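Local coordinates for Xcc_ctr_pt (Xanthomonas campestris pv. campestris, PDB 6NJW), which is the C-terminal, Toprim-containing part of a Class 2 OLD family protein, and as such probably cleaves nucleic acid by a two-metal mechanism, at residues A[186-189]-A[190-194]; A[165-168]-A[169-172]; A[60-63]-A[64-68]. All blocks are in the same frame, centred on the assembly; numbering follows the deposited sequence.

Interaction 1 (A[186-189]-A[190-194])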
ATOM      1  N   GLU A 186       5.058  13.446  -8.184  1.00 38.79           N
ATOM      2  CA  GLU A 186       4.700  14.417  -7.150  1.00 40.80           C
ATOM      3  C   GLU A 186       4.226  15.738  -7.757  1.00 39.04           C
ATOM      4  O   GLU A 186       3.340  16.401  -7.197  1.00 38.77           O
ATOM      5  CB  GLU A 186       5.892  14.624  -6.211  1.00 43.90           C
ATOM      6  CG  GLU A 186       5.774  15.794  -5.242  1.00 55.27           C
ATOM      7  CD  GLU A 186       4.750  15.571  -4.121  1.00 67.21           C
ATOM      8  OE1 GLU A 186       4.179  16.575  -3.626  1.00 65.24           O
ATOM      9  OE2 GLU A 186       4.526  14.401  -3.729  1.00 69.10           O
ATOM     10  N   ARG A 187       4.759  16.120  -8.920  1.00 38.26           N
ATOM     11  CA  ARG A 187       4.274  17.341  -9.569  1.00 40.87           C
ATOM     12  C   ARG A 187       2.829  17.176 -10.037  1.00 42.48           C
ATOM     13  O   ARG A 187       2.008  18.092  -9.902  1.00 41.99           O
ATOM     14  CB  ARG A 187       5.191  17.711 -10.741  1.00 36.09           C
ATOM     15  CG  ARG A 187       4.835  19.043 -11.413  1.00 37.55           C
ATOM     16  CD  ARG A 187       5.889  19.445 -12.430  1.00 37.30           C
ATOM     17  NE  ARG A 187       7.209  19.506 -11.818  1.00 39.36           N
ATOM     18  CZ  ARG A 187       8.335  19.187 -12.442  1.00 42.49           C
ATOM     19  NH1 ARG A 187       9.491  19.239 -11.791  1.00 38.17           N
ATOM     20  NH2 ARG A 187       8.306  18.803 -13.712  1.00 38.40           N
ATOM     21  N   ILE A 188       2.493  16.001 -10.567  1.00 40.18           N
ATOM     22  CA  ILE A 188       1.107  15.726 -10.936  1.00 42.28           C
ATOM     23  C   ILE A 188       0.220  15.666  -9.697  1.00 40.29           C
ATOM     24  O   ILE A 188      -0.935  16.110  -9.720  1.00 41.99           O
ATOM     25  CB  ILE A 188       1.060  14.415 -11.736  1.00 41.68           C
ATOM     26  CG1 ILE A 188       1.836  14.567 -13.037  1.00 39.59           C
ATOM     27  CG2 ILE A 188      -0.397  13.957 -11.971  1.00 46.43           C
ATOM     28  CD1 ILE A 188       2.096  13.250 -13.762  1.00 40.85           C
ATOM     29  N   GLY A 189       0.751  15.162  -8.591  1.00 39.55           N
ATOM     30  CA  GLY A 189      -0.044  14.854  -7.420  1.00 42.45           C
ATOM     31  C   GLY A 189      -0.088  13.349  -7.255  1.00 39.70           C
ATOM     32  O   GLY A 189      -0.487  12.635  -8.172  1.00 38.73           O
ATOM     33  N   LYS A 190       0.348  12.842  -6.109  1.00 37.74           N
ATOM     34  CA  LYS A 190       0.401  11.395  -5.942  1.00 45.76           C
ATOM     35  C   LYS A 190      -0.986  10.778  -6.037  1.00 43.09           C
ATOM     36  O   LYS A 190      -1.163   9.741  -6.679  1.00 42.82           O
ATOM     37  CB  LYS A 190       1.075  11.044  -4.619  1.00 45.26           C
ATOM     38  CG  LYS A 190       2.582  11.205  -4.719  1.00 48.32           C
ATOM     39  CD  LYS A 190       3.272  11.117  -3.370  1.00 57.15           C
ATOM     40  CE  LYS A 190       3.824   9.729  -3.138  1.00 62.93           C
ATOM     41  NZ  LYS A 190       4.405   9.144  -4.389  1.00 60.53           N
ATOM     42  N   GLY A 191      -1.985  11.406  -5.418  1.00 45.74           N
ATOM     43  CA  GLY A 191      -3.340  10.888  -5.524  1.00 45.67           C
ATOM     44  C   GLY A 191      -3.891  10.994  -6.932  1.00 47.39           C
ATOM     45  O   GLY A 191      -4.458  10.035  -7.462  1.00 45.84           O
ATOM     46  N   ARG A 192      -3.712  12.157  -7.567  1.00 40.10           N
ATOM     47  CA  ARG A 192      -4.201  12.332  -8.932  1.00 39.00           C
ATOM     48  C   ARG A 192      -3.564  11.321  -9.870  1.00 41.68           C
ATOM     49  O   ARG A 192      -4.252  10.706 -10.697  1.00 41.04           O
ATOM     50  CB  ARG A 192      -3.926  13.764  -9.411  1.00 42.50           C
ATOM     51  CG  ARG A 192      -4.198  13.992 -10.891  1.00 51.82           C
ATOM     52  CD  ARG A 192      -4.086  15.475 -11.280  1.00 55.63           C
ATOM     53  NE  ARG A 192      -4.881  16.314 -10.389  1.00 60.70           N
ATOM     54  CZ  ARG A 192      -6.128  16.701 -10.638  1.00 67.17           C
ATOM     55  NH1 ARG A 192      -6.727  16.339 -11.770  1.00 60.67           N
ATOM     56  NH2 ARG A 192      -6.774  17.457  -9.756  1.00 66.51           N
ATOM     57  N   PHE A 193      -2.251  11.121  -9.743  1.00 38.43           N
ATOM     58  CA  PHE A 193      -1.552  10.154 -10.584  1.00 37.70           C
ATOM     59  C   PHE A 193      -2.099   8.744 -10.388  1.00 40.65           C
ATOM     60  O   PHE A 193      -2.326   8.014 -11.359  1.00 38.61           O
ATOM     61  CB  PHE A 193      -0.053  10.183 -10.274  1.00 36.91           C
ATOM     62  CG  PHE A 193       0.737   9.243 -11.112  1.00 41.85           C
ATOM     63  CD1 PHE A 193       1.073   9.583 -12.410  1.00 45.65           C
ATOM     64  CD2 PHE A 193       1.129   8.010 -10.618  1.00 41.83           C
ATOM     65  CE1 PHE A 193       1.794   8.711 -13.195  1.00 44.46           C
ATOM     66  CE2 PHE A 193       1.840   7.130 -11.397  1.00 43.92           C
ATOM     67  CZ  PHE A 193       2.178   7.474 -12.689  1.00 44.93           C
ATOM     68  N   ALA A 194      -2.289   8.332  -9.132  1.00 42.71           N
ATOM     69  CA  ALA A 194      -2.742   6.965  -8.865  1.00 41.78           C
ATOM     70  C   ALA A 194      -4.149   6.727  -9.408  1.00 43.86           C
ATOM     71  O   ALA A 194      -4.443   5.647  -9.933  1.00 43.73           O
ATOM     72  CB  ALA A 194      -2.696   6.679  -7.362  1.00 43.94           C
TER
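The side chains of Ile188 and Arg192 lie nearly perpendicular where helix 178-188 breaks off and helix 190-197 begins. The branch methyl CG2 of Ile188 rests 4.0 Å from CG of Arg192, while the Arg192 chain runs on past the Ile188 carbonyl, its CD 3.6 Å from Ile188 O. The longer branch of the same isoleucine turns to another partner: with CG1 beside the backbone N (chi1 -63°), its terminal CD1 comes 4.0 Å from CD1 of the Phe193 ring, approached obliquely. Ile188 and Arg192 pack on Glu154, and Phe193 on Val150 and Ile151, of helix 134-154. One turn away, OE2 of Glu186 meets the Lys190 chain at a slant, 3.5 Å from CD, whereas NZ of Lys190 forms a salt bridge with Glu135. Gly189 links the two helices, and its phi of 111° is a backbone conformation readily reached by glycine. Its carbonyl O accepts a nearly straight bond from Phe193 N at 2.8 Å, opening the second helix. The whole is a helix-to-helix junction in which one glycine of positive phi ends the first helix and is the N-cap residue of the next.

Interaction 2 (A[165-168]-A[169-172])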
ATOM      1  N   ALA A 165      14.250  10.655 -21.622  1.00 57.56           N
ATOM      2  CA  ALA A 165      14.552   9.815 -20.470  1.00 61.75           C
ATOM      3  C   ALA A 165      13.382   8.892 -20.161  1.00 59.75           C
ATOM      4  O   ALA A 165      13.577   7.718 -19.830  1.00 60.14           O
ATOM      5  CB  ALA A 165      14.896  10.676 -19.255  1.00 49.94           C
ATOM      6  N   LEU A 166      12.159   9.408 -20.294  1.00 58.06           N
ATOM      7  CA  LEU A 166      10.966   8.617 -20.019  1.00 58.36           C
ATOM      8  C   LEU A 166      10.850   7.456 -20.998  1.00 61.67           C
ATOM      9  O   LEU A 166      10.624   6.308 -20.595  1.00 56.41           O
ATOM     10  CB  LEU A 166       9.725   9.509 -20.097  1.00 51.17           C
ATOM     11  CG  LEU A 166       8.380   8.892 -19.693  1.00 56.61           C
ATOM     12  CD1 LEU A 166       8.495   8.144 -18.377  1.00 57.94           C
ATOM     13  CD2 LEU A 166       7.292   9.949 -19.614  1.00 52.81           C
ATOM     14  N   GLN A 167      10.982   7.748 -22.298  1.00 58.87           N
ATOM     15  CA  GLN A 167      10.974   6.689 -23.303  1.00 62.23           C
ATOM     16  C   GLN A 167      12.069   5.672 -23.024  1.00 60.19           C
ATOM     17  O   GLN A 167      11.880   4.466 -23.225  1.00 66.62           O
ATOM     18  CB  GLN A 167      11.132   7.298 -24.698  1.00 63.88           C
ATOM     19  CG  GLN A 167      10.906   6.316 -25.843  1.00 62.20           C
ATOM     20  CD  GLN A 167       9.583   5.592 -25.727  1.00 61.73           C
ATOM     21  OE1 GLN A 167       8.520   6.208 -25.806  1.00 60.31           O
ATOM     22  NE2 GLN A 167       9.638   4.273 -25.537  1.00 58.67           N
ATOM     23  N   GLN A 168      13.207   6.140 -22.522  1.00 64.54           N
ATOM     24  CA  GLN A 168      14.326   5.253 -22.223  1.00 62.92           C
ATOM     25  C   GLN A 168      14.019   4.334 -21.043  1.00 65.27           C
ATOM     26  O   GLN A 168      14.393   3.154 -21.056  1.00 60.13           O
ATOM     27  CB  GLN A 168      15.567   6.108 -21.973  1.00 65.12           C
ATOM     28  CG  GLN A 168      16.721   5.466 -21.258  1.00 72.12           C
ATOM     29  CD  GLN A 168      17.890   6.426 -21.167  1.00 81.99           C
ATOM     30  OE1 GLN A 168      17.859   7.510 -21.760  1.00 83.84           O
ATOM     31  NE2 GLN A 168      18.924   6.047 -20.416  1.00 83.24           N
ATOM     32  N   TRP A 169      13.336   4.845 -20.014  1.00 56.70           N
ATOM     33  CA  TRP A 169      12.948   3.977 -18.903  1.00 62.09           C
ATOM     34  C   TRP A 169      11.945   2.925 -19.348  1.00 62.36           C
ATOM     35  O   TRP A 169      11.984   1.783 -18.879  1.00 62.11           O
ATOM     36  CB  TRP A 169      12.335   4.778 -17.759  1.00 61.77           C
ATOM     37  CG  TRP A 169      13.132   5.921 -17.258  1.00 60.26           C
ATOM     38  CD1 TRP A 169      14.492   6.050 -17.254  1.00 62.10           C
ATOM     39  CD2 TRP A 169      12.611   7.104 -16.663  1.00 57.85           C
ATOM     40  NE1 TRP A 169      14.846   7.249 -16.689  1.00 61.96           N
ATOM     41  CE2 TRP A 169      13.707   7.920 -16.324  1.00 60.39           C
ATOM     42  CE3 TRP A 169      11.316   7.559 -16.391  1.00 56.57           C
ATOM     43  CZ2 TRP A 169      13.549   9.171 -15.730  1.00 61.28           C
ATOM     44  CZ3 TRP A 169      11.159   8.795 -15.793  1.00 55.53           C
ATOM     45  CH2 TRP A 169      12.267   9.589 -15.472  1.00 53.39           C
ATOM     46  N   VAL A 170      11.012   3.306 -20.219  1.00 58.14           N
ATOM     47  CA  VAL A 170      10.044   2.342 -20.722  1.00 61.29           C
ATOM     48  C   VAL A 170      10.758   1.234 -21.484  1.00 66.45           C
ATOM     49  O   VAL A 170      10.470   0.047 -21.299  1.00 61.99           O
ATOM     50  CB  VAL A 170       8.999   3.053 -21.596  1.00 60.48           C
ATOM     51  CG1 VAL A 170       8.149   2.041 -22.343  1.00 62.79           C
ATOM     52  CG2 VAL A 170       8.130   3.952 -20.738  1.00 62.48           C
ATOM     53  N   ASP A 171      11.722   1.605 -22.331  1.00 68.24           N
ATOM     54  CA  ASP A 171      12.461   0.620 -23.111  1.00 64.40           C
ATOM     55  C   ASP A 171      13.316  -0.285 -22.240  1.00 64.13           C
ATOM     56  O   ASP A 171      13.685  -1.375 -22.678  1.00 73.34           O
ATOM     57  CB  ASP A 171      13.340   1.324 -24.147  1.00 62.59           C
ATOM     58  CG  ASP A 171      12.530   1.996 -25.233  1.00 67.04           C
ATOM     59  OD1 ASP A 171      11.347   1.621 -25.400  1.00 70.80           O
ATOM     60  OD2 ASP A 171      13.066   2.898 -25.922  1.00 71.84           O
ATOM     61  N   ASP A 172      13.639   0.130 -21.020  1.00 66.42           N
ATOM     62  CA  ASP A 172      14.461  -0.676 -20.119  1.00 70.32           C
ATOM     63  C   ASP A 172      14.119  -0.320 -18.684  1.00 70.45           C
ATOM     64  O   ASP A 172      14.878   0.375 -17.996  1.00 72.64           O
ATOM     65  CB  ASP A 172      15.948  -0.468 -20.399  1.00 73.65           C
ATOM     66  CG  ASP A 172      16.830  -1.420 -19.616  1.00 73.86           C
ATOM     67  OD1 ASP A 172      16.301  -2.178 -18.772  1.00 73.18           O
ATOM     68  OD2 ASP A 172      18.058  -1.399 -19.840  1.00 75.13           O
TER
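One face of the Trp169 indole lies against the backbone of the preceding helical turn. Ala165 O stands 3.1 Å above the ring plane, offset toward the rim, and CA of Leu166 sits over the six-membered ring on that face, 4.2 Å from its centroid, in a CH-pi contact. Leu166 then sends its CD1 to within 3.5 Å of Trp169 CE3, the two side chains crossing nearly at right angles. At the other end of the benzo ring, Ala165 CB approaches CZ2 at 4.1 Å. The indole is brought back over this turn because its CG lies beside the backbone N and anti to the carbonyl carbon (chi1 -53°).

The setting is the last two turns of helix 160-171, where i to i+4 backbone bonds run from Trp169 N to Ala165 O, Val170 N to Leu166 O and Asp171 N to Gln167 O; a weak one from Asp172 N to Gln168 O closes the series as the chain leaves helical angles. The same Ala165 O that accepts the Trp169 N-H also lies over the indole, there in contact only. Beyond this turn Trp169 packs on Phe139 of helix 134-154 and on Leu180 and Leu181 of helix 178-188, so the ring joins three helices.

On the exposed side, the amide and carboxylate planes of Gln167 and Asp171 are 42° apart. Gln167 NE2 gives a 3.2 Å bond to Asp171 OD1 that lies in the amide plane but reaches the carboxylate from above, and it is well bent (138°). The glutamine gets there by folding at chi2, and its OE1 accepts from Gln148 NE2. Past the helix end, Gln175 bonds to both Gln168 NE2 and Asp172 OD2, tying the last turn to the following loop.

Interaction 3 (A[60-63]-A[64-68])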
ATOM      1  N   ASN A  60       3.301   7.012  10.659  1.00 43.90           N
ATOM      2  CA  ASN A  60       2.968   6.752  12.049  1.00 46.52           C
ATOM      3  C   ASN A  60       1.646   5.998  12.080  1.00 43.29           C
ATOM      4  O   ASN A  60       0.576   6.607  12.067  1.00 39.43           O
ATOM      5  CB  ASN A  60       2.888   8.038  12.860  1.00 42.45           C
ATOM      6  CG  ASN A  60       2.671   7.760  14.326  1.00 45.02           C
ATOM      7  OD1 ASN A  60       2.813   6.618  14.775  1.00 48.96           O
ATOM      8  ND2 ASN A  60       2.319   8.791  15.084  1.00 52.23           N
ATOM      9  N   PHE A  61       1.727   4.670  12.149  1.00 40.80           N
ATOM     10  CA  PHE A  61       0.548   3.824  12.223  1.00 43.20           C
ATOM     11  C   PHE A  61       0.048   3.626  13.647  1.00 40.83           C
ATOM     12  O   PHE A  61      -1.071   3.142  13.836  1.00 35.56           O
ATOM     13  CB  PHE A  61       0.851   2.457  11.577  1.00 34.45           C
ATOM     14  CG  PHE A  61       0.984   2.525  10.074  1.00 34.27           C
ATOM     15  CD1 PHE A  61      -0.135   2.446   9.268  1.00 31.91           C
ATOM     16  CD2 PHE A  61       2.222   2.701   9.482  1.00 39.76           C
ATOM     17  CE1 PHE A  61      -0.025   2.519   7.888  1.00 33.98           C
ATOM     18  CE2 PHE A  61       2.354   2.781   8.101  1.00 41.87           C
ATOM     19  CZ  PHE A  61       1.224   2.692   7.292  1.00 35.48           C
ATOM     20  N   THR A  62       0.828   4.017  14.652  1.00 36.48           N
ATOM     21  CA  THR A  62       0.486   3.655  16.027  1.00 38.99           C
ATOM     22  C   THR A  62      -0.877   4.170  16.491  1.00 37.54           C
ATOM     23  O   THR A  62      -1.621   3.390  17.113  1.00 39.60           O
ATOM     24  CB  THR A  62       1.613   4.130  16.954  1.00 41.49           C
ATOM     25  OG1 THR A  62       2.851   3.636  16.441  1.00 39.92           O
ATOM     26  CG2 THR A  62       1.415   3.576  18.341  1.00 39.10           C
ATOM     27  N   PRO A  63      -1.265   5.432  16.260  1.00 39.16           N
ATOM     28  CA  PRO A  63      -2.593   5.869  16.734  1.00 40.25           C
ATOM     29  C   PRO A  63      -3.728   5.080  16.124  1.00 38.88           C
ATOM     30  O   PRO A  63      -4.743   4.853  16.792  1.00 33.43           O
ATOM     31  CB  PRO A  63      -2.655   7.342  16.304  1.00 39.34           C
ATOM     32  CG  PRO A  63      -1.219   7.745  16.177  1.00 44.45           C
ATOM     33  CD  PRO A  63      -0.519   6.542  15.645  1.00 41.23           C
ATOM     34  N   TYR A  64      -3.585   4.644  14.870  1.00 37.39           N
ATOM     35  CA  TYR A  64      -4.637   3.849  14.239  1.00 36.67           C
ATOM     36  C   TYR A  64      -4.684   2.427  14.776  1.00 35.99           C
ATOM     37  O   TYR A  64      -5.770   1.847  14.912  1.00 35.19           O
ATOM     38  CB  TYR A  64      -4.437   3.841  12.728  1.00 36.80           C
ATOM     39  CG  TYR A  64      -4.703   5.199  12.159  1.00 37.54           C
ATOM     40  CD1 TYR A  64      -3.710   6.178  12.154  1.00 43.73           C
ATOM     41  CD2 TYR A  64      -5.957   5.530  11.680  1.00 44.88           C
ATOM     42  CE1 TYR A  64      -3.949   7.447  11.647  1.00 44.84           C
ATOM     43  CE2 TYR A  64      -6.214   6.799  11.173  1.00 49.03           C
ATOM     44  CZ  TYR A  64      -5.207   7.747  11.162  1.00 49.85           C
ATOM     45  OH  TYR A  64      -5.459   9.000  10.653  1.00 56.78           O
ATOM     46  N   VAL A  65      -3.525   1.820  15.042  1.00 35.24           N
ATOM     47  CA  VAL A  65      -3.544   0.493  15.644  1.00 34.08           C
ATOM     48  C   VAL A  65      -4.131   0.555  17.053  1.00 37.75           C
ATOM     49  O   VAL A  65      -4.845  -0.364  17.488  1.00 37.89           O
ATOM     50  CB  VAL A  65      -2.130  -0.127  15.622  1.00 30.86           C
ATOM     51  CG1 VAL A  65      -2.098  -1.434  16.397  1.00 34.54           C
ATOM     52  CG2 VAL A  65      -1.706  -0.354  14.190  1.00 36.74           C
ATOM     53  N   LYS A  66      -3.863   1.641  17.789  1.00 36.14           N
ATOM     54  CA  LYS A  66      -4.528   1.805  19.085  1.00 35.10           C
ATOM     55  C   LYS A  66      -6.042   1.876  18.921  1.00 32.11           C
ATOM     56  O   LYS A  66      -6.789   1.235  19.667  1.00 35.70           O
ATOM     57  CB  LYS A  66      -3.997   3.057  19.795  1.00 35.12           C
ATOM     58  CG  LYS A  66      -2.589   2.882  20.387  1.00 40.65           C
ATOM     59  CD  LYS A  66      -2.073   4.219  20.955  1.00 43.91           C
ATOM     60  CE  LYS A  66      -0.751   4.069  21.696  1.00 49.07           C
ATOM     61  NZ  LYS A  66      -0.324   5.390  22.268  1.00 48.34           N
ATOM     62  N   LEU A  67      -6.515   2.625  17.930  1.00 35.46           N
ATOM     63  CA  LEU A  67      -7.961   2.741  17.727  1.00 37.90           C
ATOM     64  C   LEU A  67      -8.594   1.395  17.373  1.00 37.92           C
ATOM     65  O   LEU A  67      -9.684   1.062  17.857  1.00 36.37           O
ATOM     66  CB  LEU A  67      -8.248   3.764  16.635  1.00 32.37           C
ATOM     67  CG  LEU A  67      -9.703   3.846  16.171  1.00 40.65           C
ATOM     68  CD1 LEU A  67     -10.611   4.346  17.315  1.00 39.76           C
ATOM     69  CD2 LEU A  67      -9.810   4.762  14.946  1.00 39.17           C
ATOM     70  N   LEU A  68      -7.924   0.604  16.531  1.00 36.74           N
ATOM     71  CA  LEU A  68      -8.501  -0.634  16.004  1.00 36.13           C
ATOM     72  C   LEU A  68      -8.103  -1.879  16.789  1.00 35.91           C
ATOM     73  O   LEU A  68      -8.724  -2.927  16.604  1.00 40.15           O
ATOM     74  CB  LEU A  68      -8.106  -0.806  14.521  1.00 40.51           C
ATOM     75  CG  LEU A  68      -8.347   0.425  13.642  1.00 40.39           C
ATOM     76  CD1 LEU A  68      -7.627   0.293  12.298  1.00 39.53           C
ATOM     77  CD2 LEU A  68      -9.831   0.667  13.424  1.00 41.61           C
TER
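Thr62 and Lys66 meet one turn apart on helix 62-68, their side chains crossing obliquely with Thr62 CG2 4.0 Å from Lys66 CE. The lysine is extended beyond CG, and its early methylenes run past the Thr62 carbonyl, CG lying 3.5 Å from Thr62 O. The same carbonyl accepts a nearly straight 2.9 Å bond from Lys66 N. Thr62 places its methyl anti to the backbone N and its hydroxyl beside that nitrogen (chi1 -52°), which turns OG1 toward the side chain of Asn60. There Asn60 OD1 caps the first turn, taking the Thr62 N-H at 3.3 Å from above its carbonyl plane.

Tyr64 carries its ring back along the helix, CG lying beside the backbone N with chi1 -69°. Its CB comes 3.6 Å from Phe61 O, while the ring edge approaches Asn60 O only loosely, CD1 being 4.3 Å away. Phe61 O also takes a nearly straight bond from Val65 N at 3.0 Å, together with a weak one from Tyr64 N, so a single oxygen holds two successive N-H groups. Val65 directs CG2 back toward this oxygen as well, while Pro63 O receives Leu67 N.

This short helix and the turn leading into it lie over the parallel sheet of the Toprim domain. From the turn, Phe61 packs on Ile79 and Thr81 of strand 77-82 and touches Glu27, which binds magnesium in another structure of this protein. From the helix, Tyr64 and Leu68 meet Leu25 of strand 22-26. Val65 reaches Ile79 and, with Phe61, Val100, so the segment packs against both the sheet and helix 93-104.

In the fold
Along the chain the order is interaction 3, interaction 2, interaction 1, and no two of them touch. Interaction 3 belongs to the Toprim domain with its four-stranded parallel sheet, whereas the other two lie in the helical part that follows: interaction 2 on helix 160-171, interaction 1 at the junction of helices 178-188 and 190-197. Their centres are about 20 Å apart, and both pack on helix 134-154. Interactions 2 and 3 have centres about 40 Å apart, on opposite sides of the chain's centre; interaction 1 is about 26 Å from interaction 3, centre to centre. The side chains of Lys190 and Phe61 are about 9 Å and 7 Å from the bound magnesium ion. Both parts thus come close to the metal site.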